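Local coordinates for multicopper oxidase (Pseudomonas thermotolerans, PDB 6VOW), which probably oxidises phenolic or other small reducing substrates in the manner of a laccase, passing their electrons through copper centres to reduce dioxygen to water, at residues A130-Y135 and R267-V272; S140-L145 and H444-L449; R164-L169 and R220-N225; S170-H175 and L226-T231. All coordinates share one frame; numbering follows the deposited sequence. Where two conformers were deposited one is given.

Interaction 1. Residues A130-Y135 and R267-V272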
loop_
_atom_site.group_PDB
_atom_site.type_symbol
_atom_site.label_atom_id
_atom_site.label_comp_id
_atom_site.label_asym_id
_atom_site.label_seq_id
_atom_site.Cartn_x
_atom_site.Cartn_y
_atom_site.Cartn_z
ATOM N N ALA A 130 0.753 -13.211 5.940
ATOM C CA ALA A 130 1.980 -13.136 5.186
ATOM C C ALA A 130 1.696 -12.326 3.987
ATOM O O ALA A 130 0.552 -12.236 3.526
ATOM C CB ALA A 130 2.435 -14.507 4.761
ATOM N N GLY A 131 2.756 -11.734 3.510
ATOM C CA GLY A 131 2.770 -10.976 2.331
ATOM C C GLY A 131 3.303 -9.599 2.504
ATOM O O GLY A 131 4.093 -9.327 3.408
ATOM N N ASN A 132 2.902 -8.749 1.574
ATOM C CA ASN A 132 3.495 -7.416 1.336
ATOM C C ASN A 132 2.631 -6.388 1.928
ATOM O O ASN A 132 1.454 -6.317 1.533
ATOM C CB ASN A 132 3.529 -7.162 -0.193
ATOM C CG ASN A 132 4.412 -8.168 -0.878
ATOM O OD1 ASN A 132 5.552 -8.424 -0.416
ATOM N ND2 ASN A 132 3.921 -8.761 -1.953
ATOM N N PHE A 133 3.188 -5.589 2.828
ATOM C CA PHE A 133 2.380 -4.539 3.446
ATOM C C PHE A 133 3.280 -3.361 3.327
ATOM O O PHE A 133 4.396 -3.436 2.712
ATOM C CB PHE A 133 1.992 -4.932 4.908
ATOM C CG PHE A 133 1.180 -6.125 4.940
ATOM C CD1 PHE A 133 -0.112 -6.076 4.604
ATOM C CD2 PHE A 133 1.794 -7.363 5.082
ATOM C CE1 PHE A 133 -0.868 -7.229 4.528
ATOM C CE2 PHE A 133 1.091 -8.518 4.961
ATOM C CZ PHE A 133 -0.270 -8.455 4.715
ATOM N N TRP A 134 2.833 -2.271 3.898
ATOM C CA TRP A 134 3.762 -1.105 4.020
ATOM C C TRP A 134 3.351 -0.262 5.178
ATOM O O TRP A 134 2.295 -0.486 5.812
ATOM C CB TRP A 134 3.837 -0.252 2.710
ATOM C CG TRP A 134 2.586 0.350 2.217
ATOM C CD1 TRP A 134 1.436 -0.267 1.912
ATOM C CD2 TRP A 134 2.386 1.730 1.984
ATOM N NE1 TRP A 134 0.535 0.648 1.492
ATOM C CE2 TRP A 134 1.122 1.883 1.494
ATOM C CE3 TRP A 134 3.203 2.837 2.092
ATOM C CZ2 TRP A 134 0.602 3.115 1.190
ATOM C CZ3 TRP A 134 2.721 4.050 1.739
ATOM C CH2 TRP A 134 1.439 4.185 1.249
ATOM N N TYR A 135 4.140 0.746 5.410
ATOM C CA TYR A 135 3.934 1.628 6.536
ATOM C C TYR A 135 4.216 3.069 6.152
ATOM O O TYR A 135 5.130 3.382 5.366
ATOM C CB TYR A 135 4.851 1.156 7.689
ATOM C CG TYR A 135 6.336 1.264 7.432
ATOM C CD1 TYR A 135 7.020 2.372 7.864
ATOM C CD2 TYR A 135 7.060 0.241 6.839
ATOM C CE1 TYR A 135 8.373 2.526 7.673
ATOM C CE2 TYR A 135 8.447 0.374 6.668
ATOM C CZ TYR A 135 9.074 1.553 7.101
ATOM O OH TYR A 135 10.395 1.808 6.950
ATOM N N ARG A 267 -0.039 -3.494 -3.607
ATOM C CA ARG A 267 1.149 -4.317 -3.770
ATOM C C ARG A 267 0.778 -5.559 -4.516
ATOM O O ARG A 267 -0.364 -5.994 -4.523
ATOM C CB ARG A 267 1.634 -4.722 -2.369
ATOM C CG ARG A 267 2.006 -3.604 -1.440
ATOM C CD ARG A 267 0.857 -3.131 -0.586
ATOM N NE ARG A 267 0.283 -4.125 0.357
ATOM C CZ ARG A 267 -0.969 -4.067 0.783
ATOM N NH1 ARG A 267 -1.806 -3.151 0.306
ATOM N NH2 ARG A 267 -1.426 -4.969 1.612
ATOM N N ILE A 268 1.775 -6.186 -5.082
ATOM C CA ILE A 268 1.605 -7.474 -5.699
ATOM C C ILE A 268 2.871 -8.261 -5.497
ATOM O O ILE A 268 3.978 -7.717 -5.376
ATOM C CB ILE A 268 1.357 -7.393 -7.257
ATOM C CG1 ILE A 268 2.473 -6.660 -8.061
ATOM C CG2 ILE A 268 0.044 -6.715 -7.528
ATOM C CD1 ILE A 268 2.163 -6.648 -9.538
ATOM N N ASP A 269 2.699 -9.559 -5.553
ATOM C CA ASP A 269 3.853 -10.452 -5.766
ATOM C C ASP A 269 3.686 -10.900 -7.179
ATOM O O ASP A 269 2.640 -11.459 -7.541
ATOM C CB ASP A 269 3.756 -11.677 -4.925
ATOM C CG ASP A 269 4.142 -11.439 -3.482
ATOM O OD1 ASP A 269 5.215 -10.862 -3.231
ATOM O OD2 ASP A 269 3.378 -11.887 -2.599
ATOM N N LEU A 270 4.735 -10.680 -7.940
ATOM C CA LEU A 270 4.751 -10.883 -9.324
ATOM C C LEU A 270 5.874 -11.884 -9.479
ATOM O O LEU A 270 7.039 -11.528 -9.238
ATOM C CB LEU A 270 5.004 -9.531 -10.046
ATOM C CG LEU A 270 5.095 -9.679 -11.569
ATOM C CD1 LEU A 270 3.962 -10.503 -12.136
ATOM C CD2 LEU A 270 5.171 -8.390 -12.312
ATOM N N ALA A 271 5.539 -13.138 -9.750
ATOM C CA ALA A 271 6.607 -14.130 -10.044
ATOM C C ALA A 271 6.966 -14.113 -11.482
ATOM O O ALA A 271 6.066 -14.270 -12.357
ATOM C CB ALA A 271 6.188 -15.506 -9.704
ATOM N N VAL A 272 8.273 -13.987 -11.739
ATOM C CA VAL A 272 8.771 -13.777 -13.074
ATOM C C VAL A 272 9.760 -14.918 -13.409
ATOM O O VAL A 272 10.688 -15.191 -12.640
ATOM C CB VAL A 272 9.510 -12.422 -13.148
ATOM C CG1 VAL A 272 10.219 -12.218 -14.487
ATOM C CG2 VAL A 272 8.498 -11.301 -12.995
HETATM O O HOH W 1 1.991 -10.574 -0.773
#
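Asn132 and Arg267 join two cupredoxin sheets of the multicopper oxidase fold. Strand 131-135 belongs to the N-terminal cupredoxin domain and strand 267-272 to the six-stranded sheet that follows. They run roughly antiparallel, at 148°, with a closest axis approach of 7.2 Å. The two strands share no backbone ladder; side chains of one reach the side chains and backbone of the other. Arg267 turns at chi2 (91°) and again at chi3, which brings its guanidinium edge to the carbonyl O of Asn132. NE gives the shorter bond, 2.7 Å to Asn132 O; NH2 adds a weak one to the same oxygen. That NH2 also lies 3.5 Å from Phe133 CD1 and is paired with Asp413. Arg267 CD packs 3.8 Å from Trp134 CD1, in the indole that lines the Cu-O-Cu pocket. A leucine in place of Arg267 would probably leave the Asn132 carbonyl without both guanidinium bonds and Asp413 without this charge mate. Further along, Asn132 ND2 donates to Asp269 OD1 at 2.8 Å, nearly straight. The bond arrives from above the carboxylate, 64° out of its plane. Water 1 donates to Asp269 OD2 at 2.6 Å and accepts weakly from Asn132 N.

Interaction 2. Residues S140-L145 and H444-L449; sequences SSASQL and HMETGL. With CU (copper (II) ion), chain D.
Ala142 and Glu446 mark where two short helices meet, their CA atoms 7.5 Å apart. Segment 140-145 supplies the first turn of helix 141-146, and segment 444-449 the last turn of helix 442-446. Ser140 sits at the N-cap position but makes no capping bond with its own side chain. An acceptor from across the contact meets the second residue of the helix. Glu446 sets out with CG beside its backbone N (chi1 -75°) and then runs fully extended, which carries its carboxylate to the start of the other helix. Its OE1 takes the N-H of Ala142 in a nearly straight bond. The modelled length, 2.5 Å, is very short and its exact value is doubtful. Ser141 N is also near OE1, but at a poor angle for bonding. The carboxylate rests against the methyl of Ala142 as well. Water 2 donates to Glu446 OE1 at 2.8 Å and accepts from Ser143 N at 3.3 Å. One carboxylate oxygen thus serves two amides of the turn, one directly and one through water. Beside it, Met445 bends at chi3 and presses CE on Ser141, tightly, with 3.4 Å between CE and CB. Met445 also touches His438. On the far side of this turn, His444 ND1 binds copper at 2.1 Å together with His388 and Cys439, the ligand set of a type 1 centre. Leu449 CD2 lies 3.3 Å from that copper. The direct amide bond and the helix start would probably favour the anionic form of Glu446, two residues beyond a copper ligand.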
loop_
_atom_site.group_PDB
_atom_site.type_symbol
_atom_site.label_atom_id
_atom_site.label_comp_id
_atom_site.label_asym_id
_atom_site.label_seq_id
_atom_site.Cartn_x
_atom_site.Cartn_y
_atom_site.Cartn_z
ATOM N N SER A 140 -0.358 14.596 8.759
ATOM C CA SER A 140 0.312 15.464 7.765
ATOM C C SER A 140 0.705 14.640 6.544
ATOM O O SER A 140 1.814 14.698 6.070
ATOM C CB SER A 140 1.586 16.127 8.376
ATOM O OG SER A 140 1.332 16.769 9.619
ATOM N N SER A 141 -0.242 13.885 6.044
ATOM C CA SER A 141 0.038 12.737 5.257
ATOM C C SER A 141 0.637 13.103 3.929
ATOM O O SER A 141 1.718 12.639 3.603
ATOM C CB SER A 141 -1.224 11.865 5.119
ATOM O OG SER A 141 -1.798 11.484 6.395
ATOM N N ALA A 142 0.013 14.013 3.191
ATOM C CA ALA A 142 0.480 14.438 1.842
ATOM C C ALA A 142 1.910 14.897 1.887
ATOM O O ALA A 142 2.792 14.469 1.090
ATOM C CB ALA A 142 -0.426 15.563 1.318
ATOM N N SER A 143 2.140 15.771 2.854
ATOM C CA SER A 143 3.470 16.292 3.096
ATOM C C SER A 143 4.501 15.206 3.569
ATOM O O SER A 143 5.634 15.066 3.030
ATOM C CB SER A 143 3.345 17.437 4.131
ATOM O OG SER A 143 4.642 17.936 4.351
ATOM N N GLN A 144 4.130 14.475 4.584
ATOM C CA GLN A 144 5.080 13.501 5.214
ATOM C C GLN A 144 5.306 12.287 4.309
ATOM O O GLN A 144 6.431 11.889 4.112
ATOM C CB GLN A 144 4.632 13.121 6.606
ATOM C CG GLN A 144 4.682 14.222 7.667
ATOM C CD GLN A 144 4.459 13.769 9.116
ATOM O OE1 GLN A 144 4.514 14.585 10.015
ATOM N NE2 GLN A 144 4.203 12.525 9.347
ATOM N N LEU A 145 4.260 11.731 3.726
ATOM C CA LEU A 145 4.432 10.696 2.699
ATOM C C LEU A 145 5.128 11.266 1.501
ATOM O O LEU A 145 6.037 10.647 0.984
ATOM C CB LEU A 145 3.113 10.080 2.219
ATOM C CG LEU A 145 2.457 9.018 3.124
ATOM C CD1 LEU A 145 1.604 9.637 4.189
ATOM C CD2 LEU A 145 1.544 8.092 2.360
ATOM N N HIS A 444 -6.856 13.343 -2.088
ATOM C CA HIS A 444 -8.287 13.167 -1.938
ATOM C C HIS A 444 -8.646 12.874 -0.529
ATOM O O HIS A 444 -9.709 13.314 -0.117
ATOM C CB HIS A 444 -8.809 12.024 -2.761
ATOM C CG HIS A 444 -8.728 12.275 -4.210
ATOM N ND1 HIS A 444 -9.085 11.324 -5.119
ATOM C CD2 HIS A 444 -8.296 13.348 -4.920
ATOM C CE1 HIS A 444 -8.928 11.805 -6.338
ATOM N NE2 HIS A 444 -8.435 13.026 -6.246
ATOM N N MET A 445 -7.796 12.107 0.184
ATOM C CA MET A 445 -8.053 11.758 1.563
ATOM C C MET A 445 -8.007 13.046 2.349
ATOM O O MET A 445 -8.874 13.282 3.174
ATOM C CB MET A 445 -6.987 10.801 2.106
ATOM C CG MET A 445 -6.989 10.588 3.628
ATOM S SD MET A 445 -5.493 9.682 4.121
ATOM C CE MET A 445 -4.465 11.120 4.271
ATOM N N GLU A 446 -7.004 13.885 2.081
ATOM C CA GLU A 446 -6.883 15.154 2.819
ATOM C C GLU A 446 -7.898 16.199 2.439
ATOM O O GLU A 446 -8.094 17.149 3.249
ATOM C CB GLU A 446 -5.501 15.770 2.722
ATOM C CG GLU A 446 -4.439 15.051 3.597
ATOM C CD GLU A 446 -3.044 15.692 3.471
ATOM O OE1 GLU A 446 -2.082 15.050 3.953
ATOM O OE2 GLU A 446 -2.866 16.815 2.890
ATOM N N THR A 447 -8.531 16.083 1.252
ATOM C CA THR A 447 -9.499 17.089 0.843
ATOM C C THR A 447 -10.873 16.509 0.948
ATOM O O THR A 447 -11.734 16.881 0.163
ATOM C CB THR A 447 -9.203 17.666 -0.562
ATOM O OG1 THR A 447 -9.230 16.652 -1.593
ATOM C CG2 THR A 447 -7.848 18.331 -0.525
ATOM N N GLY A 448 -11.082 15.566 1.877
ATOM C CA GLY A 448 -12.436 15.097 2.167
ATOM C C GLY A 448 -12.821 13.618 1.999
ATOM O O GLY A 448 -13.850 13.187 2.543
ATOM N N LEU A 449 -12.046 12.833 1.253
ATOM C CA LEU A 449 -12.486 11.482 0.882
ATOM C C LEU A 449 -12.029 10.467 1.937
ATOM O O LEU A 449 -11.166 9.611 1.708
ATOM C CB LEU A 449 -11.964 11.141 -0.505
ATOM C CG LEU A 449 -12.647 10.042 -1.295
ATOM C CD1 LEU A 449 -14.162 10.244 -1.267
ATOM C CD2 LEU A 449 -12.105 10.043 -2.733
HETATM CU CU CU D . -9.496 9.341 -4.689
HETATM O O HOH W 2 -0.315 17.156 4.520
#

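Interaction 3. Residues R164-L169 and R220-N225; sequences RHELSL and RLRLFN
Leu167 and Leu169 lie side by side with Leu221 and Leu223, each pair pointing the same way. Leu167 CB is 3.8 Å from Leu221 CD2, and Leu169 CB is 3.7 Å from Leu223 CD2. Leu167 and Leu169 pack on Leu211 of strand 210-214, and Leu221 and Leu223 on strand 267-273. The tight, buried part holds Leu169 and residues 220-224. Between the strands the backbone bonds are regular: Arg222 N to Leu167 O is 2.7 Å, and Phe224 N to Leu169 O is 2.8 Å. Strands 165-169 and 220-225 are parallel neighbours, 17° apart, in the six-stranded sheet of a cupredoxin-type sandwich. The looser side is at Glu166, Leu167 and Ser168, partly open to solvent. Glu166 holds CG in the crowded position between N and carbonyl carbon (chi1 67°), and its carboxylate reaches Arg222 in a salt bridge. Arg222 NH2 meets OE1 on the syn side at 2.6 Å; NE makes a weak bond to OE2. The two planes are 51° apart. Arg72 is a second partner of OE2. The guanidinium of Arg220 lies over that of Arg222, offset, and is paired with Glu157 and Asp269. Water 3 accepts from Arg220 NH1 at 2.9 Å and gives OE1 of Glu166 a weak bond.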
loop_
_atom_site.group_PDB
_atom_site.type_symbol
_atom_site.label_atom_id
_atom_site.label_comp_id
_atom_site.label_asym_id
_atom_site.label_seq_id
_atom_site.Cartn_x
_atom_site.Cartn_y
_atom_site.Cartn_z
ATOM N N ARG A 164 12.680 -19.296 -4.473
ATOM C CA ARG A 164 14.124 -19.308 -4.229
ATOM C C ARG A 164 14.706 -17.898 -4.145
ATOM O O ARG A 164 15.775 -17.705 -3.616
ATOM C CB ARG A 164 14.875 -20.123 -5.323
ATOM C CG ARG A 164 14.191 -21.413 -5.690
ATOM C CD ARG A 164 15.145 -22.582 -5.873
ATOM N NE ARG A 164 14.635 -23.754 -5.146
ATOM C CZ ARG A 164 14.901 -24.075 -3.866
ATOM N NH1 ARG A 164 15.733 -23.336 -3.110
ATOM N NH2 ARG A 164 14.326 -25.164 -3.337
ATOM N N HIS A 165 14.048 -16.926 -4.730
ATOM C CA HIS A 165 14.597 -15.590 -4.902
ATOM C C HIS A 165 13.424 -14.662 -4.811
ATOM O O HIS A 165 12.300 -15.012 -5.162
ATOM C CB HIS A 165 15.246 -15.397 -6.271
ATOM C CG HIS A 165 16.347 -16.350 -6.498
ATOM N ND1 HIS A 165 17.640 -16.122 -6.064
ATOM C CD2 HIS A 165 16.307 -17.622 -6.945
ATOM C CE1 HIS A 165 18.376 -17.179 -6.358
ATOM N NE2 HIS A 165 17.588 -18.111 -6.877
ATOM N N GLU A 166 13.724 -13.493 -4.310
ATOM C CA GLU A 166 12.738 -12.427 -4.206
ATOM C C GLU A 166 13.446 -11.155 -4.329
ATOM O O GLU A 166 14.628 -11.100 -4.106
ATOM C CB GLU A 166 11.937 -12.498 -2.887
ATOM C CG GLU A 166 12.700 -12.236 -1.607
ATOM C CD GLU A 166 11.784 -11.832 -0.470
ATOM O OE1 GLU A 166 11.049 -12.699 0.068
ATOM O OE2 GLU A 166 11.789 -10.620 -0.184
ATOM N N LEU A 167 12.700 -10.131 -4.678
ATOM C CA LEU A 167 13.228 -8.809 -4.845
ATOM C C LEU A 167 12.108 -7.851 -4.491
ATOM O O LEU A 167 11.000 -8.002 -4.987
ATOM C CB LEU A 167 13.550 -8.619 -6.310
ATOM C CG LEU A 167 14.277 -7.357 -6.661
ATOM C CD1 LEU A 167 15.650 -7.311 -5.978
ATOM C CD2 LEU A 167 14.428 -7.345 -8.161
ATOM N N SER A 168 12.414 -6.892 -3.646
ATOM C CA SER A 168 11.487 -5.859 -3.274
ATOM C C SER A 168 11.652 -4.621 -4.157
ATOM O O SER A 168 12.771 -4.116 -4.322
ATOM C CB SER A 168 11.707 -5.433 -1.832
ATOM O OG SER A 168 11.379 -6.493 -0.959
ATOM N N LEU A 169 10.529 -4.135 -4.710
ATOM C CA LEU A 169 10.458 -2.926 -5.632
ATOM C C LEU A 169 9.489 -1.940 -5.081
ATOM O O LEU A 169 8.305 -2.213 -5.083
ATOM C CB LEU A 169 9.997 -3.297 -7.056
ATOM C CG LEU A 169 11.191 -3.561 -7.961
ATOM C CD1 LEU A 169 12.219 -4.462 -7.326
ATOM C CD2 LEU A 169 10.710 -4.187 -9.228
ATOM N N ARG A 220 10.277 -13.928 -7.148
ATOM C CA ARG A 220 9.117 -13.234 -6.603
ATOM C C ARG A 220 9.471 -11.773 -6.461
ATOM O O ARG A 220 10.319 -11.403 -5.625
ATOM C CB ARG A 220 8.891 -13.771 -5.243
ATOM C CG ARG A 220 7.816 -13.073 -4.493
ATOM C CD ARG A 220 7.806 -13.666 -3.126
ATOM N NE ARG A 220 6.551 -13.418 -2.458
ATOM C CZ ARG A 220 6.172 -14.096 -1.395
ATOM N NH1 ARG A 220 6.950 -15.093 -0.944
ATOM N NH2 ARG A 220 5.005 -13.818 -0.798
ATOM N N LEU A 221 8.852 -10.954 -7.291
ATOM C CA LEU A 221 9.056 -9.509 -7.262
ATOM C C LEU A 221 7.965 -8.973 -6.417
ATOM O O LEU A 221 6.763 -9.137 -6.712
ATOM C CB LEU A 221 8.913 -8.889 -8.673
ATOM C CG LEU A 221 9.831 -9.347 -9.769
ATOM C CD1 LEU A 221 9.540 -8.534 -11.022
ATOM C CD2 LEU A 221 11.229 -9.131 -9.289
ATOM N N ARG A 222 8.369 -8.381 -5.342
ATOM C CA ARG A 222 7.401 -7.799 -4.403
ATOM C C ARG A 222 7.287 -6.348 -4.834
ATOM O O ARG A 222 8.271 -5.632 -4.772
ATOM C CB ARG A 222 7.962 -7.872 -2.961
ATOM C CG ARG A 222 8.202 -9.288 -2.491
ATOM C CD ARG A 222 8.881 -9.264 -1.141
ATOM N NE ARG A 222 9.104 -10.608 -0.538
ATOM C CZ ARG A 222 8.185 -11.341 0.077
ATOM N NH1 ARG A 222 6.965 -10.991 0.136
ATOM N NH2 ARG A 222 8.507 -12.525 0.624
ATOM N N LEU A 223 6.101 -5.936 -5.278
ATOM C CA LEU A 223 5.922 -4.589 -5.895
ATOM C C LEU A 223 5.067 -3.812 -4.970
ATOM O O LEU A 223 3.925 -4.217 -4.675
ATOM C CB LEU A 223 5.230 -4.738 -7.214
ATOM C CG LEU A 223 6.268 -5.198 -8.253
ATOM C CD1 LEU A 223 5.638 -6.048 -9.340
ATOM C CD2 LEU A 223 6.861 -3.969 -8.876
ATOM N N PHE A 224 5.634 -2.730 -4.473
ATOM C CA PHE A 224 4.962 -1.840 -3.545
ATOM C C PHE A 224 4.781 -0.470 -4.189
ATOM O O PHE A 224 5.742 0.159 -4.653
ATOM C CB PHE A 224 5.783 -1.625 -2.266
ATOM C CG PHE A 224 6.237 -2.871 -1.580
ATOM C CD1 PHE A 224 7.351 -3.536 -2.003
ATOM C CD2 PHE A 224 5.570 -3.342 -0.478
ATOM C CE1 PHE A 224 7.789 -4.651 -1.288
ATOM C CE2 PHE A 224 5.949 -4.491 0.174
ATOM C CZ PHE A 224 7.113 -5.110 -0.199
ATOM N N ASN A 225 3.555 -0.001 -4.201
ATOM C CA ASN A 225 3.332 1.353 -4.696
ATOM C C ASN A 225 3.323 2.251 -3.465
ATOM O O ASN A 225 2.334 2.290 -2.692
ATOM C CB ASN A 225 2.034 1.441 -5.513
ATOM C CG ASN A 225 1.741 2.885 -5.970
ATOM O OD1 ASN A 225 2.264 3.855 -5.404
ATOM N ND2 ASN A 225 0.906 3.019 -7.005
HETATM O O HOH W 3 9.752 -15.673 -1.140
#

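Interaction 4. Residues S170-H175 and L226-T231; sequences SLKTWH and LDNTVT
Lys172 and Asp227 lie nearest each other, CA atoms 4.6 Å apart, where strand 170-174 meets the loop 226-231. The loop follows strand 218-225 of the same cupredoxin sheet and is shaped by an Asx turn at Asp227. The ladder of the parallel strands ends here with the bond from Leu226 N to Leu171 O, 2.8 Å long. After it the side chain of Asp227 takes over as acceptor for the strand. With its CG opposite the backbone N (chi1 -160°), the carboxylate swings to Thr173. OD1 accepts from Thr173 N at 2.5 Å, a very short bond whose exact length is doubtful. OD2 turns back into its own loop. Thr229 N and Val230 N both donate to it, each at 2.7 Å, and they come from opposite faces of the carboxylate plane. Two amides therefore hold this oxygen and fix the rotation of the group. An alanine at Asp227 would probably leave the amides of Thr229 and Val230, and that of Thr173, without this acceptor and loosen the turn. Thr173 also turns its methyl to the loop: CG2 meets Val230 CG2 at 3.6 Å, while its OG1 is bonded to Tyr232 and Thr201. Asn228 brings CB to the edge of the His175 ring. Its ND2 is bonded to Ala142 O, and His175 NE2 to Thr196 O. The carbonyl O of Leu226 is buried and has no polar partner in the model. At the start of the loop, Leu226 CD1 packs on Ser170, 3.5 Å from both CB and OG.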
loop_
_atom_site.group_PDB
_atom_site.type_symbol
_atom_site.label_atom_id
_atom_site.label_comp_id
_atom_site.label_asym_id
_atom_site.label_seq_id
_atom_site.Cartn_x
_atom_site.Cartn_y
_atom_site.Cartn_z
ATOM N N SER A 170 10.004 -0.832 -4.577
ATOM C CA SER A 170 9.161 0.211 -3.976
ATOM C C SER A 170 9.097 1.376 -4.946
ATOM O O SER A 170 10.100 2.016 -5.217
ATOM C CB SER A 170 9.743 0.669 -2.632
ATOM O OG SER A 170 9.603 -0.335 -1.623
ATOM N N LEU A 171 7.910 1.582 -5.496
ATOM C CA LEU A 171 7.664 2.650 -6.446
ATOM C C LEU A 171 7.273 3.927 -5.761
ATOM O O LEU A 171 6.414 3.936 -4.918
ATOM C CB LEU A 171 6.479 2.269 -7.301
ATOM C CG LEU A 171 6.791 1.039 -8.163
ATOM C CD1 LEU A 171 5.517 0.443 -8.734
ATOM C CD2 LEU A 171 7.674 1.525 -9.267
ATOM N N LYS A 172 7.876 5.017 -6.203
ATOM C CA LYS A 172 7.500 6.324 -5.727
ATOM C C LYS A 172 7.745 7.373 -6.806
ATOM O O LYS A 172 8.833 7.422 -7.450
ATOM C CB LYS A 172 8.241 6.678 -4.424
ATOM C CG LYS A 172 7.619 7.878 -3.740
ATOM C CD LYS A 172 8.239 8.153 -2.411
ATOM C CE LYS A 172 7.151 8.701 -1.504
ATOM N NZ LYS A 172 6.753 10.076 -1.862
ATOM N N THR A 173 6.718 8.205 -7.006
ATOM C CA THR A 173 6.752 9.289 -8.002
ATOM C C THR A 173 6.815 10.597 -7.210
ATOM O O THR A 173 5.812 11.068 -6.656
ATOM C CB THR A 173 5.534 9.157 -8.944
ATOM O OG1 THR A 173 5.793 8.013 -9.717
ATOM C CG2 THR A 173 5.313 10.399 -9.912
ATOM N N TRP A 174 8.043 11.105 -7.130
ATOM C CA TRP A 174 8.391 12.188 -6.278
ATOM C C TRP A 174 8.015 13.502 -6.888
ATOM O O TRP A 174 8.413 13.804 -8.020
ATOM C CB TRP A 174 9.886 12.214 -6.104
ATOM C CG TRP A 174 10.441 11.115 -5.277
ATOM C CD1 TRP A 174 10.913 9.892 -5.712
ATOM C CD2 TRP A 174 10.663 11.153 -3.882
ATOM N NE1 TRP A 174 11.376 9.183 -4.664
ATOM C CE2 TRP A 174 11.240 9.935 -3.520
ATOM C CE3 TRP A 174 10.396 12.104 -2.879
ATOM C CZ2 TRP A 174 11.600 9.644 -2.215
ATOM C CZ3 TRP A 174 10.730 11.791 -1.579
ATOM C CH2 TRP A 174 11.323 10.568 -1.248
ATOM N N HIS A 175 7.366 14.319 -6.073
ATOM C CA HIS A 175 7.028 15.686 -6.394
ATOM C C HIS A 175 8.256 16.536 -6.193
ATOM O O HIS A 175 8.330 17.290 -5.278
ATOM C CB HIS A 175 5.987 16.224 -5.428
ATOM C CG HIS A 175 4.740 15.435 -5.347
ATOM N ND1 HIS A 175 4.674 14.176 -4.801
ATOM C CD2 HIS A 175 3.480 15.758 -5.678
ATOM C CE1 HIS A 175 3.434 13.726 -4.879
ATOM N NE2 HIS A 175 2.696 14.657 -5.418
ATOM N N LEU A 226 4.443 2.938 -3.251
ATOM C CA LEU A 226 4.554 3.747 -2.119
ATOM C C LEU A 226 4.237 5.172 -2.450
ATOM O O LEU A 226 4.476 6.025 -1.616
ATOM C CB LEU A 226 5.919 3.607 -1.427
ATOM C CG LEU A 226 6.327 2.190 -1.142
ATOM C CD1 LEU A 226 7.611 2.249 -0.342
ATOM C CD2 LEU A 226 5.283 1.439 -0.323
ATOM N N ASP A 227 3.576 5.409 -3.579
ATOM C CA ASP A 227 3.286 6.734 -4.006
ATOM C C ASP A 227 2.047 7.321 -3.384
ATOM O O ASP A 227 1.174 6.643 -3.054
ATOM C CB ASP A 227 3.167 6.811 -5.494
ATOM C CG ASP A 227 3.360 8.263 -5.982
ATOM O OD1 ASP A 227 4.543 8.752 -5.918
ATOM O OD2 ASP A 227 2.293 8.917 -6.313
ATOM N N ASN A 228 2.012 8.633 -3.249
ATOM C CA ASN A 228 0.832 9.431 -2.776
ATOM C C ASN A 228 -0.308 9.394 -3.739
ATOM O O ASN A 228 -1.433 9.563 -3.302
ATOM C CB ASN A 228 1.162 10.954 -2.701
ATOM C CG ASN A 228 2.068 11.336 -1.551
ATOM O OD1 ASN A 228 2.992 10.612 -1.229
ATOM N ND2 ASN A 228 1.825 12.520 -0.947
ATOM N N THR A 229 -0.052 9.315 -5.050
ATOM C CA THR A 229 -1.160 9.513 -6.086
ATOM C C THR A 229 -1.119 8.651 -7.355
ATOM O O THR A 229 -2.178 8.398 -7.961
ATOM C CB THR A 229 -1.279 11.019 -6.526
ATOM O OG1 THR A 229 -0.534 11.260 -7.715
ATOM C CG2 THR A 229 -0.756 11.871 -5.511
ATOM N N VAL A 230 0.067 8.226 -7.768
ATOM C CA VAL A 230 0.194 7.514 -9.024
ATOM C C VAL A 230 -0.399 6.076 -9.061
ATOM O O VAL A 230 -0.326 5.356 -8.148
ATOM C CB VAL A 230 1.630 7.571 -9.542
ATOM C CG1 VAL A 230 1.790 6.773 -10.805
ATOM C CG2 VAL A 230 2.013 9.014 -9.809
ATOM N N THR A 231 -1.085 5.735 -10.124
ATOM C CA THR A 231 -1.387 4.362 -10.451
ATOM C C THR A 231 -0.469 3.912 -11.590
ATOM O O THR A 231 -0.594 4.402 -12.663
ATOM C CB THR A 231 -2.812 4.252 -10.881
ATOM O OG1 THR A 231 -3.636 4.426 -9.725
ATOM C CG2 THR A 231 -3.076 2.903 -11.450
HETATM O O HOH W 4 4.670 10.701 -4.029
HETATM O O HOH W 5 3.386 11.186 -7.153
#

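In the fold
From the N terminus, segment 130-135 comes first and segment 140-145 follows at once. Interaction 1 closes a long loop when the chain returns at 267-272. Interaction 2 closes a longer one at 444-449, and the two cross. Interactions 3 and 4 are nested inside both and cross each other, since strand 165-174 runs through both segments 164-169 and 170-175, and 226-231 follows 220-225. Strand 218-225 lies between 165-174 and 267-273, so interactions 1 and 3 share a sheet. Interaction 4 carries the tie from the end of that sheet to helix 141-146 through Asn228 and Lys172. Interaction 2 then joins this helix to the C-terminal copper-binding part.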